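Local coordinates for regulatory protein RecX (Lactobacillus reuteri, PDB 3D5L), which probably modulates the activity of the recombinase RecA, as a member of the RecX family of regulatory proteins, at residues T151-P155 with E156-E160; L169-R172 with Y173-Q176. One frame throughout, in Å; residues are numbered along the deposited sequence.

Contact 1 of 2, residues T151-P155 with E156-E160; sequences TQFTP and EVQAE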
loop_
_atom_site.group_PDB
_atom_site.type_symbol
_atom_site.label_atom_id
_atom_site.label_comp_id
_atom_site.label_asym_id
_atom_site.label_seq_id
_atom_site.Cartn_x
_atom_site.Cartn_y
_atom_site.Cartn_z
ATOM N N THR A 151 8.444 -8.637 15.542
ATOM C CA THR A 151 8.436 -9.706 16.516
ATOM C C THR A 151 8.998 -11.005 15.911
ATOM O O THR A 151 9.524 -11.856 16.623
ATOM C CB THR A 151 7.007 -9.914 17.064
ATOM O OG1 THR A 151 7.096 -10.386 18.405
ATOM C CG2 THR A 151 6.212 -10.914 16.216
ATOM N N GLN A 152 8.908 -11.145 14.593
ATOM C CA GLN A 152 9.435 -12.335 13.926
ATOM C C GLN A 152 10.957 -12.283 14.029
ATOM O O GLN A 152 11.631 -13.300 13.904
ATOM C CB GLN A 152 9.078 -12.347 12.432
ATOM C CG GLN A 152 7.650 -12.003 12.080
ATOM C CD GLN A 152 7.450 -11.889 10.583
ATOM O OE1 GLN A 152 6.490 -11.284 10.112
ATOM N NE2 GLN A 152 8.360 -12.476 9.824
ATOM N N PHE A 153 11.489 -11.082 14.238
ATOM C CA PHE A 153 12.928 -10.881 14.335
ATOM C C PHE A 153 13.441 -11.219 15.722
ATOM O O PHE A 153 13.805 -10.345 16.505
ATOM C CB PHE A 153 13.279 -9.432 13.990
ATOM C CG PHE A 153 14.240 -9.298 12.847
ATOM C CD1 PHE A 153 13.916 -8.534 11.736
ATOM C CD2 PHE A 153 15.485 -9.912 12.891
ATOM C CE1 PHE A 153 14.820 -8.382 10.686
ATOM C CE2 PHE A 153 16.397 -9.764 11.841
ATOM C CZ PHE A 153 16.064 -8.999 10.741
ATOM N N THR A 154 13.467 -12.506 16.009
ATOM C CA THR A 154 13.926 -13.008 17.284
ATOM C C THR A 154 15.461 -12.926 17.339
ATOM O O THR A 154 16.120 -12.733 16.313
ATOM C CB THR A 154 13.467 -14.463 17.429
ATOM O OG1 THR A 154 13.670 -14.906 18.776
ATOM C CG2 THR A 154 14.250 -15.360 16.468
ATOM N N PRO A 155 16.053 -13.039 18.543
ATOM C CA PRO A 155 17.521 -12.969 18.591
ATOM C C PRO A 155 18.172 -14.114 17.808
ATOM O O PRO A 155 19.254 -13.954 17.248
ATOM C CB PRO A 155 17.820 -13.029 20.087
ATOM C CG PRO A 155 16.642 -12.284 20.676
ATOM C CD PRO A 155 15.485 -12.906 19.900
ATOM N N GLU A 156 17.511 -15.268 17.762
ATOM C CA GLU A 156 18.051 -16.399 17.011
ATOM C C GLU A 156 18.110 -16.005 15.528
ATOM O O GLU A 156 19.106 -16.257 14.848
ATOM C CB GLU A 156 17.179 -17.643 17.191
ATOM C CG GLU A 156 16.807 -17.947 18.650
ATOM C CD GLU A 156 15.473 -17.322 19.060
ATOM O OE1 GLU A 156 14.415 -17.905 18.721
ATOM O OE2 GLU A 156 15.478 -16.247 19.704
ATOM N N VAL A 157 17.043 -15.377 15.031
ATOM C CA VAL A 157 17.011 -14.941 13.640
ATOM C C VAL A 157 18.025 -13.819 13.469
ATOM O O VAL A 157 18.760 -13.789 12.493
ATOM C CB VAL A 157 15.608 -14.445 13.234
ATOM C CG1 VAL A 157 15.671 -13.709 11.912
ATOM C CG2 VAL A 157 14.670 -15.625 13.101
ATOM N N GLN A 158 18.062 -12.903 14.433
ATOM C CA GLN A 158 19.001 -11.787 14.400
ATOM C C GLN A 158 20.443 -12.275 14.377
ATOM O O GLN A 158 21.234 -11.842 13.546
ATOM C CB GLN A 158 18.810 -10.882 15.617
ATOM C CG GLN A 158 17.606 -9.961 15.553
ATOM C CD GLN A 158 17.637 -8.916 16.650
ATOM O OE1 GLN A 158 18.556 -8.088 16.713
ATOM N NE2 GLN A 158 16.643 -8.953 17.532
ATOM N N ALA A 159 20.785 -13.168 15.300
ATOM C CA ALA A 159 22.138 -13.702 15.378
ATOM C C ALA A 159 22.445 -14.503 14.125
ATOM O O ALA A 159 23.582 -14.564 13.670
ATOM C CB ALA A 159 22.292 -14.591 16.612
ATOM N N GLU A 160 21.417 -15.120 13.566
ATOM C CA GLU A 160 21.587 -15.919 12.371
ATOM C C GLU A 160 21.958 -15.021 11.185
ATOM O O GLU A 160 22.922 -15.300 10.461
ATOM C CB GLU A 160 20.296 -16.684 12.091
ATOM C CG GLU A 160 20.468 -17.878 11.189
ATOM C CD GLU A 160 21.051 -17.497 9.856
ATOM O OE1 GLU A 160 20.478 -16.591 9.213
ATOM O OE2 GLU A 160 22.079 -18.092 9.456
#
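Gln158 and Ala159 bond back to Thr154 and Pro155, closing the first turn of helix 155-172. Gln158 N donates to Thr154 O at 2.7 Å. Ala159 N donates to Pro155 O at 2.6 Å. A polar side-chain bond comes from Gln158, whose NE2 reaches back to Phe153 O in a weak hydrogen bond of 3.3 Å. Thr154 OG1 is modelled against Glu156 OE2 at a very short separation, so the detail there is doubtful.

Apolar contacts come from Phe153 and from the methyl of Thr154, whose CG2 lies 3.4 Å from Val157 CG2. Phe153 CD2 lies 3.4 Å from Gln158 CG and 3.9 Å from Val157 CG1. The Gln158 and Val157 side chains both cross that of Phe153 at about a right angle. With CG1 of Val157 anti to its backbone N (chi1 167°), CG1 meets Phe153 and CG2 meets Thr154. Phe153 also packs on Pro129 and Ile132 of helix 129-138. With an alanine in place of Gln158, Phe153 O would probably lose this amide donor and a gap would open beside the ring.

Thr154 holds the N-cap position, with no capping bond from its side chain. Phe153 centres an inverse gamma turn, and together they form a helix start, at the end of the loop that leads from helix 143-149 into helix 155-172.

Contact 2 of 2, residues L169-R172 with Y173-Q176; sequences LFRR and YRNQ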
loop_
_atom_site.group_PDB
_atom_site.type_symbol
_atom_site.label_atom_id
_atom_site.label_comp_id
_atom_site.label_asym_id
_atom_site.label_seq_id
_atom_site.Cartn_x
_atom_site.Cartn_y
_atom_site.Cartn_z
ATOM N N LEU A 169 31.311 -9.388 6.204
ATOM C CA LEU A 169 32.018 -8.138 6.479
ATOM C C LEU A 169 33.479 -8.433 6.833
ATOM O O LEU A 169 34.372 -7.671 6.477
ATOM C CB LEU A 169 31.347 -7.363 7.630
ATOM C CG LEU A 169 29.904 -6.903 7.385
ATOM C CD1 LEU A 169 29.387 -6.155 8.600
ATOM C CD2 LEU A 169 29.833 -6.006 6.159
ATOM N N PHE A 170 33.717 -9.543 7.526
ATOM C CA PHE A 170 35.072 -9.916 7.913
ATOM C C PHE A 170 35.907 -10.307 6.702
ATOM O O PHE A 170 37.134 -10.138 6.697
ATOM C CB PHE A 170 35.046 -11.060 8.929
ATOM C CG PHE A 170 35.305 -10.613 10.339
ATOM C CD1 PHE A 170 36.554 -10.128 10.710
ATOM C CD2 PHE A 170 34.296 -10.652 11.293
ATOM C CE1 PHE A 170 36.795 -9.685 12.008
ATOM C CE2 PHE A 170 34.525 -10.209 12.604
ATOM C CZ PHE A 170 35.775 -9.725 12.959
ATOM N N ARG A 171 35.229 -10.815 5.680
ATOM C CA ARG A 171 35.877 -11.211 4.442
ATOM C C ARG A 171 36.065 -9.979 3.557
ATOM O O ARG A 171 37.081 -9.831 2.878
ATOM C CB ARG A 171 35.024 -12.261 3.719
ATOM C CG ARG A 171 35.527 -12.618 2.336
ATOM C CD ARG A 171 34.989 -13.970 1.894
ATOM N NE ARG A 171 35.382 -14.296 0.525
ATOM C CZ ARG A 171 34.935 -13.658 -0.555
ATOM N NH1 ARG A 171 34.072 -12.654 -0.431
ATOM N NH2 ARG A 171 35.349 -14.026 -1.760
ATOM N N ARG A 172 35.084 -9.084 3.591
ATOM C CA ARG A 172 35.139 -7.865 2.805
ATOM C C ARG A 172 36.235 -6.905 3.281
ATOM O O ARG A 172 36.793 -6.169 2.476
ATOM C CB ARG A 172 33.784 -7.154 2.842
ATOM C CG ARG A 172 33.758 -5.835 2.085
ATOM C CD ARG A 172 32.440 -5.097 2.270
ATOM N NE ARG A 172 31.306 -5.839 1.723
ATOM C CZ ARG A 172 30.050 -5.393 1.720
ATOM N NH1 ARG A 172 29.765 -4.200 2.234
ATOM N NH2 ARG A 172 29.076 -6.141 1.208
ATOM N N TYR A 173 36.538 -6.909 4.580
ATOM C CA TYR A 173 37.565 -6.022 5.135
ATOM C C TYR A 173 38.764 -6.788 5.675
ATOM O O TYR A 173 39.403 -6.353 6.644
ATOM C CB TYR A 173 36.977 -5.167 6.259
ATOM C CG TYR A 173 35.850 -4.274 5.807
ATOM C CD1 TYR A 173 36.080 -3.208 4.935
ATOM C CD2 TYR A 173 34.542 -4.506 6.236
ATOM C CE1 TYR A 173 35.028 -2.391 4.498
ATOM C CE2 TYR A 173 33.486 -3.704 5.810
ATOM C CZ TYR A 173 33.735 -2.646 4.942
ATOM O OH TYR A 173 32.690 -1.843 4.529
ATOM N N ARG A 174 39.056 -7.922 5.039
ATOM C CA ARG A 174 40.163 -8.802 5.414
ATOM C C ARG A 174 41.520 -8.134 5.236
ATOM O O ARG A 174 42.526 -8.617 5.740
ATOM C CB ARG A 174 40.133 -10.076 4.556
ATOM C CG ARG A 174 40.220 -9.803 3.048
ATOM C CD ARG A 174 40.462 -11.064 2.199
ATOM N NE ARG A 174 39.397 -12.057 2.314
ATOM C CZ ARG A 174 39.283 -12.937 3.309
ATOM N NH1 ARG A 174 40.179 -12.963 4.294
ATOM N NH2 ARG A 174 38.266 -13.794 3.321
ATOM N N ASN A 175 41.526 -7.024 4.510
ATOM C CA ASN A 175 42.737 -6.269 4.216
ATOM C C ASN A 175 43.187 -5.347 5.353
ATOM O O ASN A 175 44.351 -4.943 5.410
ATOM C CB ASN A 175 42.497 -5.442 2.960
ATOM C CG ASN A 175 41.326 -4.488 3.114
ATOM O OD1 ASN A 175 40.203 -4.903 3.433
ATOM N ND2 ASN A 175 41.578 -3.200 2.880
ATOM N N GLN A 176 42.258 -5.028 6.254
ATOM C CA GLN A 176 42.518 -4.137 7.388
ATOM C C GLN A 176 43.061 -4.852 8.622
ATOM O O GLN A 176 42.809 -6.034 8.824
ATOM C CB GLN A 176 41.231 -3.384 7.751
ATOM C CG GLN A 176 40.730 -2.496 6.624
ATOM C CD GLN A 176 39.490 -1.717 6.994
ATOM O OE1 GLN A 176 39.223 -1.482 8.176
ATOM N NE2 GLN A 176 38.737 -1.288 5.990
#
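Arg171 and Arg172 pack on Arg174 and Tyr173 in a local contact at the C-terminal end of helix 155-172. It lies largely on the surface of the third three-helix domain, where the chain turns toward helix 178-191.

The backbone makes the exit. Tyr173 N donates to Leu169 O at 3.0 Å. Arg174 N makes a weak bond of 3.5 Å to Arg171 O. Tyr173 is the first residue to leave helical backbone angles, and it starts a type I beta turn that ends at Gln176.

Arg172 lies alongside Tyr173, and both side chains point the same way. Its CG sits over the centre of the tyrosine ring, 4.2 Å from the centroid, in a CH-pi contact. CG is anti to the backbone N (chi1 178°), which sends the aliphatic chain across the ring face. Arg172 CD continues the contact, 3.9 Å from Tyr173 CZ. The chain then bends at chi3, and the tyrosine OH lies at the edge of the guanidinium. Leu169 CD2 adds an apolar contact, 4.3 Å from Tyr173 CE2. Beyond this pair, Tyr173 touches Lys184 of helix 178-191.

Arg174 runs beside Arg171. Its NH2 comes 3.1 Å from Arg171 CG, and Arg171 CA lies over one face of its guanidinium. The two guanidinium planes are almost perpendicular, 88° apart. Arg174 also packs on Arg181, whose NH2 hydrogen-bonds Phe170 O.

In these pairings Arg171 and Arg172 offer their carbon chains, and Arg174 offers its guanidinium. Arg171 NE and Arg174 NH2 are 4.0 Å apart, and Lys168 is close to Arg172. The patch is probably positive locally, and the like charges may repel somewhat, moderated by solvent.

How the contacts relate
Both contacts use helix 155-172. Contact 1 forms its start and contact 2 its end, with centres 24 Å apart and no touch between them. Contact 1 is partly buried. Its side chains reach helices 110-124, 129-138 and 196-202, consistent with a place where the second and third three-helix domains meet. Contact 2 is a surface contact farther from the centre of the chain, and its outside neighbours lie mainly on helix 178-191. The chemistry follows the place. Contact 1 combines an aromatic ring, a valine and an amide with the first helical bonds. Contact 2 relies on arginine chains laid along a tyrosine and along each other, with positive charge gathered at the surface.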